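Local coordinates for MRNA TRANSPORT REGULATOR Mtr2 (Candida albicans, PDB 1Q42), which affects mRNA transport from the nucleus to the cytoplasm, has an NTF2-like fold and interacts with Mex67, at residues Gln28-Phe36 and Leu170-Asp179; Tyr58-Arg68 and Asp86-Leu96. One frame throughout, in Å; residues are numbered along the deposited sequence.

Contact 1. Residues Gln28-Phe36 and Leu170-Asp179; sequences QLEPFLKRF and LVVDENVMQD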
loop_
_atom_site.group_PDB
_atom_site.type_symbol
_atom_site.label_atom_id
_atom_site.label_comp_id
_atom_site.label_asym_id
_atom_site.label_seq_id
_atom_site.Cartn_x
_atom_site.Cartn_y
_atom_site.Cartn_z
ATOM N N GLN A 28 -4.788 -14.771 -11.126
ATOM C CA GLN A 28 -5.476 -13.596 -10.583
ATOM C C GLN A 28 -4.509 -12.770 -9.722
ATOM O O GLN A 28 -4.857 -11.683 -9.252
ATOM C CB GLN A 28 -6.719 -13.982 -9.754
ATOM C CG GLN A 28 -7.217 -15.438 -9.876
ATOM C CD GLN A 28 -6.644 -16.372 -8.806
ATOM O OE1 GLN A 28 -7.207 -17.437 -8.544
ATOM N NE2 GLN A 28 -5.528 -15.976 -8.195
ATOM N N LEU A 29 -3.292 -13.275 -9.547
ATOM C CA LEU A 29 -2.340 -12.682 -8.614
ATOM C C LEU A 29 -1.774 -11.345 -9.100
ATOM O O LEU A 29 -1.731 -10.383 -8.337
ATOM C CB LEU A 29 -1.192 -13.656 -8.312
ATOM C CG LEU A 29 -0.866 -13.916 -6.840
ATOM C CD1 LEU A 29 0.500 -14.594 -6.722
ATOM C CD2 LEU A 29 -0.905 -12.638 -6.029
ATOM N N GLU A 30 -1.345 -11.275 -10.357
ATOM C CA GLU A 30 -0.719 -10.047 -10.857
ATOM C C GLU A 30 -1.655 -8.823 -10.857
ATOM O O GLU A 30 -1.248 -7.750 -10.423
ATOM C CB GLU A 30 -0.084 -10.245 -12.232
ATOM C CG GLU A 30 0.698 -9.030 -12.718
ATOM C CD GLU A 30 1.676 -9.347 -13.839
ATOM O OE1 GLU A 30 2.075 -10.526 -13.992
ATOM O OE2 GLU A 30 2.055 -8.406 -14.575
ATOM N N PRO A 31 -2.885 -8.956 -11.356
ATOM C CA PRO A 31 -3.854 -7.855 -11.253
ATOM C C PRO A 31 -4.131 -7.429 -9.812
ATOM O O PRO A 31 -4.257 -6.229 -9.578
ATOM C CB PRO A 31 -5.128 -8.415 -11.910
ATOM C CG PRO A 31 -4.738 -9.656 -12.603
ATOM C CD PRO A 31 -3.446 -10.127 -12.055
ATOM N N PHE A 32 -4.210 -8.378 -8.874
ATOM C CA PHE A 32 -4.421 -8.043 -7.462
ATOM C C PHE A 32 -3.285 -7.188 -6.914
ATOM O O PHE A 32 -3.537 -6.191 -6.245
ATOM C CB PHE A 32 -4.568 -9.298 -6.598
ATOM C CG PHE A 32 -4.308 -9.054 -5.129
ATOM C CD1 PHE A 32 -5.175 -8.266 -4.379
ATOM C CD2 PHE A 32 -3.201 -9.611 -4.500
ATOM C CE1 PHE A 32 -4.942 -8.034 -3.015
ATOM C CE2 PHE A 32 -2.968 -9.381 -3.140
ATOM C CZ PHE A 32 -3.841 -8.589 -2.407
ATOM N N LEU A 33 -2.048 -7.575 -7.203
ATOM C CA LEU A 33 -0.881 -6.816 -6.723
ATOM C C LEU A 33 -0.841 -5.419 -7.311
ATOM O O LEU A 33 -0.509 -4.457 -6.619
ATOM C CB LEU A 33 0.429 -7.552 -7.024
ATOM C CG LEU A 33 0.629 -8.879 -6.300
ATOM C CD1 LEU A 33 1.952 -9.527 -6.716
ATOM C CD2 LEU A 33 0.570 -8.725 -4.768
ATOM N N LYS A 34 -1.182 -5.301 -8.589
ATOM C CA LYS A 34 -1.198 -3.997 -9.243
ATOM C C LYS A 34 -2.263 -3.084 -8.644
ATOM O O LYS A 34 -2.020 -1.893 -8.448
ATOM C CB LYS A 34 -1.340 -4.159 -10.754
ATOM C CG LYS A 34 -0.066 -4.708 -11.360
ATOM C CD LYS A 34 -0.191 -5.010 -12.837
ATOM C CE LYS A 34 1.186 -5.009 -13.486
ATOM N NZ LYS A 34 1.190 -5.655 -14.819
ATOM N N ARG A 35 -3.412 -3.648 -8.298
ATOM C CA ARG A 35 -4.472 -2.893 -7.638
ATOM C C ARG A 35 -4.049 -2.424 -6.236
ATOM O O ARG A 35 -4.307 -1.287 -5.843
ATOM C CB ARG A 35 -5.743 -3.730 -7.521
ATOM C CG ARG A 35 -6.584 -3.748 -8.760
ATOM C CD ARG A 35 -7.957 -4.345 -8.528
ATOM N NE ARG A 35 -7.899 -5.802 -8.426
ATOM C CZ ARG A 35 -8.146 -6.522 -7.333
ATOM N NH1 ARG A 35 -8.472 -5.950 -6.171
ATOM N NH2 ARG A 35 -8.058 -7.845 -7.404
ATOM N N PHE A 36 -3.404 -3.312 -5.492
ATOM C CA PHE A 36 -2.868 -2.977 -4.166
ATOM C C PHE A 36 -1.872 -1.812 -4.257
ATOM O O PHE A 36 -1.997 -0.809 -3.563
ATOM C CB PHE A 36 -2.225 -4.214 -3.548
ATOM C CG PHE A 36 -1.460 -3.929 -2.308
ATOM C CD1 PHE A 36 -2.121 -3.607 -1.134
ATOM C CD2 PHE A 36 -0.081 -3.938 -2.321
ATOM C CE1 PHE A 36 -1.405 -3.325 0.011
ATOM C CE2 PHE A 36 0.637 -3.656 -1.170
ATOM C CZ PHE A 36 -0.028 -3.351 -0.015
ATOM N N LEU A 170 2.836 -10.509 1.833
ATOM C CA LEU A 170 1.423 -10.449 2.197
ATOM C C LEU A 170 0.924 -11.859 2.529
ATOM O O LEU A 170 1.366 -12.834 1.919
ATOM C CB LEU A 170 0.604 -9.936 1.005
ATOM C CG LEU A 170 0.869 -8.547 0.415
ATOM C CD1 LEU A 170 -0.156 -8.265 -0.726
ATOM C CD2 LEU A 170 0.863 -7.454 1.432
ATOM N N VAL A 171 0.023 -11.971 3.490
ATOM C CA VAL A 171 -0.788 -13.166 3.657
ATOM C C VAL A 171 -2.228 -12.708 3.394
ATOM O O VAL A 171 -2.729 -11.816 4.076
ATOM C CB VAL A 171 -0.638 -13.781 5.047
ATOM C CG1 VAL A 171 -1.451 -15.069 5.136
ATOM C CG2 VAL A 171 0.837 -14.056 5.360
ATOM N N VAL A 172 -2.865 -13.291 2.381
ATOM C CA VAL A 172 -4.125 -12.787 1.841
ATOM C C VAL A 172 -5.145 -13.905 1.753
ATOM O O VAL A 172 -4.791 -15.033 1.459
ATOM C CB VAL A 172 -3.930 -12.208 0.407
ATOM C CG1 VAL A 172 -5.177 -11.450 -0.046
ATOM C CG2 VAL A 172 -2.701 -11.310 0.336
ATOM N N ASP A 173 -6.412 -13.593 2.000
ATOM C CA ASP A 173 -7.487 -14.576 1.830
ATOM C C ASP A 173 -7.529 -15.053 0.377
ATOM O O ASP A 173 -7.242 -14.281 -0.536
ATOM C CB ASP A 173 -8.845 -13.958 2.201
ATOM C CG ASP A 173 -9.064 -13.844 3.702
ATOM O OD1 ASP A 173 -8.197 -14.275 4.489
ATOM O OD2 ASP A 173 -10.097 -13.328 4.186
ATOM N N GLU A 174 -7.926 -16.312 0.180
ATOM C CA GLU A 174 -7.946 -16.980 -1.135
ATOM C C GLU A 174 -8.580 -16.186 -2.281
ATOM O O GLU A 174 -8.039 -16.140 -3.394
ATOM C CB GLU A 174 -8.726 -18.293 -1.027
ATOM C CG GLU A 174 -7.885 -19.517 -0.728
ATOM C CD GLU A 174 -8.734 -20.766 -0.605
ATOM O OE1 GLU A 174 -9.972 -20.628 -0.446
ATOM O OE2 GLU A 174 -8.169 -21.882 -0.668
ATOM N N ASN A 175 -9.747 -15.610 -2.019
ATOM C CA ASN A 175 -10.525 -14.942 -3.060
ATOM C C ASN A 175 -10.012 -13.531 -3.284
ATOM O O ASN A 175 -10.486 -12.571 -2.675
ATOM C CB ASN A 175 -12.013 -14.958 -2.711
ATOM C CG ASN A 175 -12.589 -16.366 -2.715
ATOM O OD1 ASN A 175 -13.337 -16.750 -1.810
ATOM N ND2 ASN A 175 -12.235 -17.146 -3.731
ATOM N N VAL A 176 -9.037 -13.433 -4.183
ATOM C CA VAL A 176 -8.218 -12.239 -4.342
ATOM C C VAL A 176 -8.772 -11.263 -5.388
ATOM O O VAL A 176 -8.265 -10.147 -5.526
ATOM C CB VAL A 176 -6.752 -12.643 -4.675
ATOM C CG1 VAL A 176 -6.499 -12.724 -6.192
ATOM C CG2 VAL A 176 -5.785 -11.698 -4.005
ATOM N N MET A 177 -9.806 -11.685 -6.114
ATOM C CA MET A 177 -10.478 -10.836 -7.096
ATOM C C MET A 177 -11.768 -10.294 -6.455
ATOM O O MET A 177 -12.854 -10.366 -7.040
ATOM C CB MET A 177 -10.761 -11.643 -8.384
ATOM C CG MET A 177 -10.522 -10.878 -9.700
ATOM S SD MET A 177 -9.036 -11.408 -10.624
ATOM C CE MET A 177 -7.744 -10.411 -9.831
ATOM N N GLN A 178 -11.631 -9.745 -5.248
ATOM C CA GLN A 178 -12.781 -9.352 -4.432
ATOM C C GLN A 178 -12.845 -7.859 -4.119
ATOM O O GLN A 178 -13.938 -7.306 -3.988
ATOM C CB GLN A 178 -12.795 -10.150 -3.126
ATOM C CG GLN A 178 -13.486 -11.498 -3.247
ATOM C CD GLN A 178 -13.879 -12.074 -1.902
ATOM O OE1 GLN A 178 -15.056 -12.345 -1.662
ATOM N NE2 GLN A 178 -12.901 -12.259 -1.020
ATOM N N ASP A 179 -11.684 -7.222 -3.968
ATOM C CA ASP A 179 -11.587 -5.773 -3.741
ATOM C C ASP A 179 -11.962 -5.305 -2.320
ATOM O O ASP A 179 -11.863 -4.110 -2.025
ATOM C CB ASP A 179 -12.389 -4.988 -4.803
ATOM C CG ASP A 179 -11.498 -4.357 -5.859
ATOM O OD1 ASP A 179 -10.629 -3.536 -5.484
ATOM O OD2 ASP A 179 -11.591 -4.620 -7.084
#

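Contact 2. Residues Tyr58-Arg68 and Asp86-Leu96; sequences YATQLGSNLKR and DCKLQFQKKWL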
loop_
_atom_site.group_PDB
_atom_site.type_symbol
_atom_site.label_atom_id
_atom_site.label_comp_id
_atom_site.label_asym_id
_atom_site.label_seq_id
_atom_site.Cartn_x
_atom_site.Cartn_y
_atom_site.Cartn_z
ATOM N N TYR A 58 -9.870 10.333 1.352
ATOM C CA TYR A 58 -8.675 9.950 0.595
ATOM C C TYR A 58 -7.846 8.920 1.359
ATOM O O TYR A 58 -7.467 7.884 0.816
ATOM C CB TYR A 58 -7.802 11.164 0.310
ATOM C CG TYR A 58 -6.461 10.833 -0.307
ATOM C CD1 TYR A 58 -6.366 10.400 -1.626
ATOM C CD2 TYR A 58 -5.289 10.970 0.426
ATOM C CE1 TYR A 58 -5.136 10.092 -2.198
ATOM C CE2 TYR A 58 -4.049 10.661 -0.135
ATOM C CZ TYR A 58 -3.979 10.237 -1.451
ATOM O OH TYR A 58 -2.778 9.924 -2.035
ATOM N N ALA A 59 -7.533 9.236 2.601
ATOM C CA ALA A 59 -6.664 8.389 3.403
ATOM C C ALA A 59 -7.229 6.979 3.578
ATOM O O ALA A 59 -6.470 6.007 3.572
ATOM C CB ALA A 59 -6.397 9.042 4.743
ATOM N N THR A 60 -8.558 6.847 3.703
ATOM C CA THR A 60 -9.164 5.526 3.903
ATOM C C THR A 60 -9.110 4.630 2.663
ATOM O O THR A 60 -9.373 3.435 2.750
ATOM C CB THR A 60 -10.619 5.620 4.447
ATOM O OG1 THR A 60 -11.430 6.363 3.538
ATOM C CG2 THR A 60 -10.662 6.399 5.744
ATOM N N GLN A 61 -8.763 5.190 1.512
ATOM C CA GLN A 61 -8.580 4.397 0.295
ATOM C C GLN A 61 -7.160 3.856 0.147
ATOM O O GLN A 61 -6.925 3.004 -0.693
ATOM C CB GLN A 61 -8.896 5.232 -0.936
ATOM C CG GLN A 61 -10.323 5.724 -0.993
ATOM C CD GLN A 61 -10.555 6.620 -2.177
ATOM O OE1 GLN A 61 -10.603 6.149 -3.321
ATOM N NE2 GLN A 61 -10.678 7.920 -1.921
ATOM N N LEU A 62 -6.225 4.353 0.952
ATOM C CA LEU A 62 -4.821 3.927 0.854
ATOM C C LEU A 62 -4.714 2.526 1.433
ATOM O O LEU A 62 -5.153 2.289 2.559
ATOM C CB LEU A 62 -3.896 4.883 1.621
ATOM C CG LEU A 62 -3.923 6.359 1.175
ATOM C CD1 LEU A 62 -3.154 7.198 2.151
ATOM C CD2 LEU A 62 -3.397 6.545 -0.229
ATOM N N GLY A 63 -4.180 1.582 0.665
ATOM C CA GLY A 63 -4.118 0.204 1.122
ATOM C C GLY A 63 -5.475 -0.375 1.505
ATOM O O GLY A 63 -5.610 -1.097 2.495
ATOM N N SER A 64 -6.503 -0.059 0.726
ATOM C CA SER A 64 -7.870 -0.386 1.136
ATOM C C SER A 64 -8.137 -1.887 1.266
ATOM O O SER A 64 -9.090 -2.289 1.957
ATOM C CB SER A 64 -8.887 0.217 0.169
ATOM O OG SER A 64 -8.686 -0.287 -1.127
ATOM N N ASN A 65 -7.318 -2.718 0.622
ATOM C CA ASN A 65 -7.499 -4.170 0.737
ATOM C C ASN A 65 -7.026 -4.759 2.072
ATOM O O ASN A 65 -7.235 -5.945 2.343
ATOM C CB ASN A 65 -6.827 -4.895 -0.423
ATOM C CG ASN A 65 -7.467 -4.576 -1.770
ATOM O OD1 ASN A 65 -6.816 -4.020 -2.645
ATOM N ND2 ASN A 65 -8.747 -4.924 -1.933
ATOM N N LEU A 66 -6.399 -3.937 2.911
ATOM C CA LEU A 66 -6.006 -4.371 4.242
ATOM C C LEU A 66 -7.228 -4.637 5.094
ATOM O O LEU A 66 -8.211 -3.916 5.011
ATOM C CB LEU A 66 -5.150 -3.308 4.919
ATOM C CG LEU A 66 -3.753 -3.093 4.359
ATOM C CD1 LEU A 66 -3.190 -1.766 4.891
ATOM C CD2 LEU A 66 -2.835 -4.255 4.737
ATOM N N LYS A 67 -7.162 -5.686 5.908
ATOM C CA LYS A 67 -8.155 -5.909 6.950
ATOM C C LYS A 67 -7.929 -4.928 8.099
ATOM O O LYS A 67 -6.799 -4.555 8.405
ATOM C CB LYS A 67 -8.079 -7.354 7.466
ATOM C CG LYS A 67 -8.577 -8.365 6.465
ATOM C CD LYS A 67 -8.722 -9.753 7.080
ATOM C CE LYS A 67 -9.089 -10.770 6.024
ATOM N NZ LYS A 67 -9.491 -12.078 6.594
ATOM N N ARG A 68 -9.020 -4.517 8.743
ATOM C CA ARG A 68 -8.948 -3.639 9.898
ATOM C C ARG A 68 -7.947 -4.154 10.948
ATOM O O ARG A 68 -7.165 -3.369 11.489
ATOM C CB ARG A 68 -10.357 -3.449 10.505
ATOM C CG ARG A 68 -10.515 -2.174 11.279
ATOM C CD ARG A 68 -11.623 -1.210 10.816
ATOM N NE ARG A 68 -11.437 -0.662 9.461
ATOM C CZ ARG A 68 -10.578 0.316 9.097
ATOM N NH1 ARG A 68 -9.745 0.893 9.961
ATOM N NH2 ARG A 68 -10.553 0.712 7.831
ATOM N N ASP A 86 -6.993 1.028 15.089
ATOM C CA ASP A 86 -6.507 -0.288 14.676
ATOM C C ASP A 86 -5.340 -0.127 13.726
ATOM O O ASP A 86 -4.992 0.983 13.309
ATOM C CB ASP A 86 -7.608 -1.145 14.029
ATOM C CG ASP A 86 -8.302 -0.449 12.870
ATOM O OD1 ASP A 86 -9.542 -0.403 12.895
ATOM O OD2 ASP A 86 -7.733 0.065 11.881
ATOM N N CYS A 87 -4.731 -1.250 13.382
ATOM C CA CYS A 87 -3.499 -1.209 12.617
ATOM C C CYS A 87 -3.688 -0.637 11.230
ATOM O O CYS A 87 -2.806 0.046 10.742
ATOM C CB CYS A 87 -2.891 -2.601 12.543
ATOM S SG CYS A 87 -2.203 -3.073 14.156
ATOM N N LYS A 88 -4.810 -0.939 10.581
ATOM C CA LYS A 88 -5.047 -0.413 9.232
ATOM C C LYS A 88 -5.066 1.109 9.262
ATOM O O LYS A 88 -4.451 1.785 8.423
ATOM C CB LYS A 88 -6.376 -0.919 8.683
ATOM C CG LYS A 88 -6.724 -0.358 7.318
ATOM C CD LYS A 88 -7.880 -1.111 6.699
ATOM C CE LYS A 88 -8.215 -0.590 5.299
ATOM N NZ LYS A 88 -9.451 -1.238 4.763
ATOM N N LEU A 89 -5.770 1.650 10.241
ATOM C CA LEU A 89 -5.896 3.112 10.363
ATOM C C LEU A 89 -4.564 3.763 10.638
ATOM O O LEU A 89 -4.218 4.766 10.020
ATOM C CB LEU A 89 -6.898 3.471 11.462
ATOM C CG LEU A 89 -7.132 4.953 11.769
ATOM C CD1 LEU A 89 -7.407 5.751 10.492
ATOM C CD2 LEU A 89 -8.289 5.100 12.754
ATOM N N GLN A 90 -3.798 3.206 11.567
ATOM C CA GLN A 90 -2.466 3.722 11.836
ATOM C C GLN A 90 -1.578 3.689 10.587
ATOM O O GLN A 90 -0.831 4.632 10.342
ATOM C CB GLN A 90 -1.798 2.958 12.962
ATOM C CG GLN A 90 -2.339 3.294 14.312
ATOM C CD GLN A 90 -1.603 2.575 15.391
ATOM O OE1 GLN A 90 -0.400 2.753 15.558
ATOM N NE2 GLN A 90 -2.301 1.716 16.093
ATOM N N PHE A 91 -1.657 2.609 9.806
ATOM C CA PHE A 91 -0.883 2.534 8.557
ATOM C C PHE A 91 -1.303 3.626 7.594
ATOM O O PHE A 91 -0.450 4.282 6.969
ATOM C CB PHE A 91 -1.004 1.183 7.850
ATOM C CG PHE A 91 -0.402 1.190 6.487
ATOM C CD1 PHE A 91 0.967 1.086 6.333
ATOM C CD2 PHE A 91 -1.189 1.372 5.367
ATOM C CE1 PHE A 91 1.545 1.153 5.078
ATOM C CE2 PHE A 91 -0.608 1.445 4.112
ATOM C CZ PHE A 91 0.753 1.329 3.978
ATOM N N GLN A 92 -2.606 3.840 7.466
ATOM C CA GLN A 92 -3.093 4.842 6.514
ATOM C C GLN A 92 -2.621 6.229 6.914
ATOM O O GLN A 92 -2.237 7.034 6.056
ATOM C CB GLN A 92 -4.616 4.812 6.415
ATOM C CG GLN A 92 -5.130 3.674 5.552
ATOM C CD GLN A 92 -6.624 3.416 5.665
ATOM O OE1 GLN A 92 -7.280 3.853 6.611
ATOM N NE2 GLN A 92 -7.171 2.700 4.680
ATOM N N LYS A 93 -2.604 6.496 8.215
ATOM C CA LYS A 93 -2.146 7.802 8.713
ATOM C C LYS A 93 -0.639 7.995 8.474
ATOM O O LYS A 93 -0.171 9.113 8.215
ATOM C CB LYS A 93 -2.464 7.936 10.195
ATOM C CG LYS A 93 -3.924 8.159 10.492
ATOM C CD LYS A 93 -4.155 8.328 12.001
ATOM C CE LYS A 93 -4.299 9.770 12.418
ATOM N NZ LYS A 93 -5.020 9.899 13.729
ATOM N N LYS A 94 0.113 6.904 8.549
ATOM C CA LYS A 94 1.552 6.933 8.316
ATOM C C LYS A 94 1.828 7.145 6.849
ATOM O O LYS A 94 2.683 7.948 6.480
ATOM C CB LYS A 94 2.209 5.610 8.738
ATOM C CG LYS A 94 2.537 5.532 10.216
ATOM C CD LYS A 94 2.982 4.118 10.606
ATOM C CE LYS A 94 4.218 4.144 11.486
ATOM N NZ LYS A 94 3.898 4.591 12.866
ATOM N N TRP A 95 1.134 6.378 6.015
ATOM C CA TRP A 95 1.377 6.399 4.553
ATOM C C TRP A 95 0.953 7.733 3.952
ATOM O O TRP A 95 1.594 8.251 3.020
ATOM C CB TRP A 95 0.667 5.210 3.854
ATOM C CG TRP A 95 1.075 5.074 2.432
ATOM C CD1 TRP A 95 0.348 5.408 1.327
ATOM C CD2 TRP A 95 2.351 4.628 1.953
ATOM N NE1 TRP A 95 1.100 5.208 0.189
ATOM C CE2 TRP A 95 2.326 4.715 0.544
ATOM C CE3 TRP A 95 3.510 4.141 2.572
ATOM C CZ2 TRP A 95 3.414 4.337 -0.260
ATOM C CZ3 TRP A 95 4.596 3.770 1.773
ATOM C CH2 TRP A 95 4.538 3.867 0.373
ATOM N N LEU A 96 -0.088 8.321 4.526
ATOM C CA LEU A 96 -0.600 9.620 4.100
ATOM C C LEU A 96 0.474 10.712 4.131
ATOM O O LEU A 96 0.442 11.660 3.316
ATOM C CB LEU A 96 -1.772 10.009 5.014
ATOM C CG LEU A 96 -2.364 11.404 4.823
ATOM C CD1 LEU A 96 -3.064 11.478 3.487
ATOM C CD2 LEU A 96 -3.313 11.687 5.977
HETATM O O HOH W 1 -10.339 1.101 3.331
HETATM O O HOH W 2 -5.667 -3.736 14.584
HETATM O O HOH W 3 -9.447 3.160 7.910
#

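Contact 1. Residues Gln28-Phe36 and Leu170-Asp179
Phe32 and Val176 mark the closest backbone approach, CA to CA 6.5 Å, while the axes of helix 29-36 and strand 170-173 stay 12.6 Å apart at an angle of 113°, so side chains and the loop after the strand fill the gap. Val176 lays its CG2 over one face of the Phe32 ring as a CH-pi contact, 3.4 Å from the ring centroid and 18° off the normal. The ring reaches this position because Phe32 CG stands anti to its own nitrogen, which also directs CE2 and CZ at the strand: Leu170 CD1 lies 3.9 Å from Phe32 CE2, and Val172 CG1 packs against CZ. This is the NTF2-like layout, in which the N-terminal helix 29-40 lies across the curved sheet; Leu29 and Leu33 of the same helix touch strands 101-113 and 118-129. At the outer margin the chemistry turns polar. Arg35, bent at chi3, sends NH2 to Val176 O at 3.0 Å with an N-H...O angle of 154°; the donor sits in the carbonyl plane on a lone pair, and the oxygen is met in the guanidinium plane. NH1 of Arg35 forms a longer salt bridge with Asp179 OD1, 3.3 Å, the two planar groups being steeply inclined to each other. Met177 CE touches Pro31 CB, 3.9 Å away, and also lies at the edge of the Arg35 guanidinium, near NH2.

Contact 2. Residues Tyr58-Arg68 and Asp86-Leu96
Lys88 crosses from helix 87-96 to the turns and short strand of 58-68, the part of this NTF2-like fold that leads into the sheet through backbone pairing of Asn65 and Lys67 with Ile183. Its CB lies 3.7 Å from Lys67 O. CG then passes between Leu66 CB and the Arg68 guanidinium, and CD lies over one guanidinium face, 3.4 Å from Arg68 NH2. CE continues past Leu66 O, and NZ donates to Ser64 O and to Leu66 O, both at 3.0 Å. The two approaches differ: NZ stands 41° out of the Ser64 carbonyl plane but is tilted only 18° from that of Leu66. Water 1 and Glu181, a salt-bridge partner, also meet NZ, and the charge carried into this buried position is probably offset by Glu181. The reach follows from a chain extended from CG to NZ. One helical turn on, Gln92 NE2 binds Leu62 O at 3.0 Å, with that oxygen close to the amide plane. Apolar contacts flank these polar ones: Leu66 CD1 meets Phe91 CD2, and Leu62 CD1 meets the Trp95 ring edge at CD1. At the start of the helix Asp86 is the N-cap; its OD2 accepts from Leu89 N and pairs with Arg68 NH1 at 2.9 Å. Water 3 joins the side chains of Arg68 and Gln92, accepting from NH2 and donating to OE1, 2.6 Å away.

Both contacts are partly buried, and their centres lie about 17 Å apart. Contact 1 sets helix 29-40 against strand 164-173 and its following loop, with the charged pair Arg35-Asp179 beside an aromatic and aliphatic interior, Asp179 exposed and Arg35 partly so. Contact 2 sets helix 87-96 against the turns after helix 55-59; there, side-chain amide and ammonium groups reach inward to carbonyls, with waters bridging between the segments. Strand 183-192 is common ground: Met186 is touched by Phe36 and Leu170 from contact 1 and by Leu66 and Phe91 from contact 2. The two also meet directly, through a salt bridge between Lys67 NZ and Asp173 OD2, 2.8 Å long.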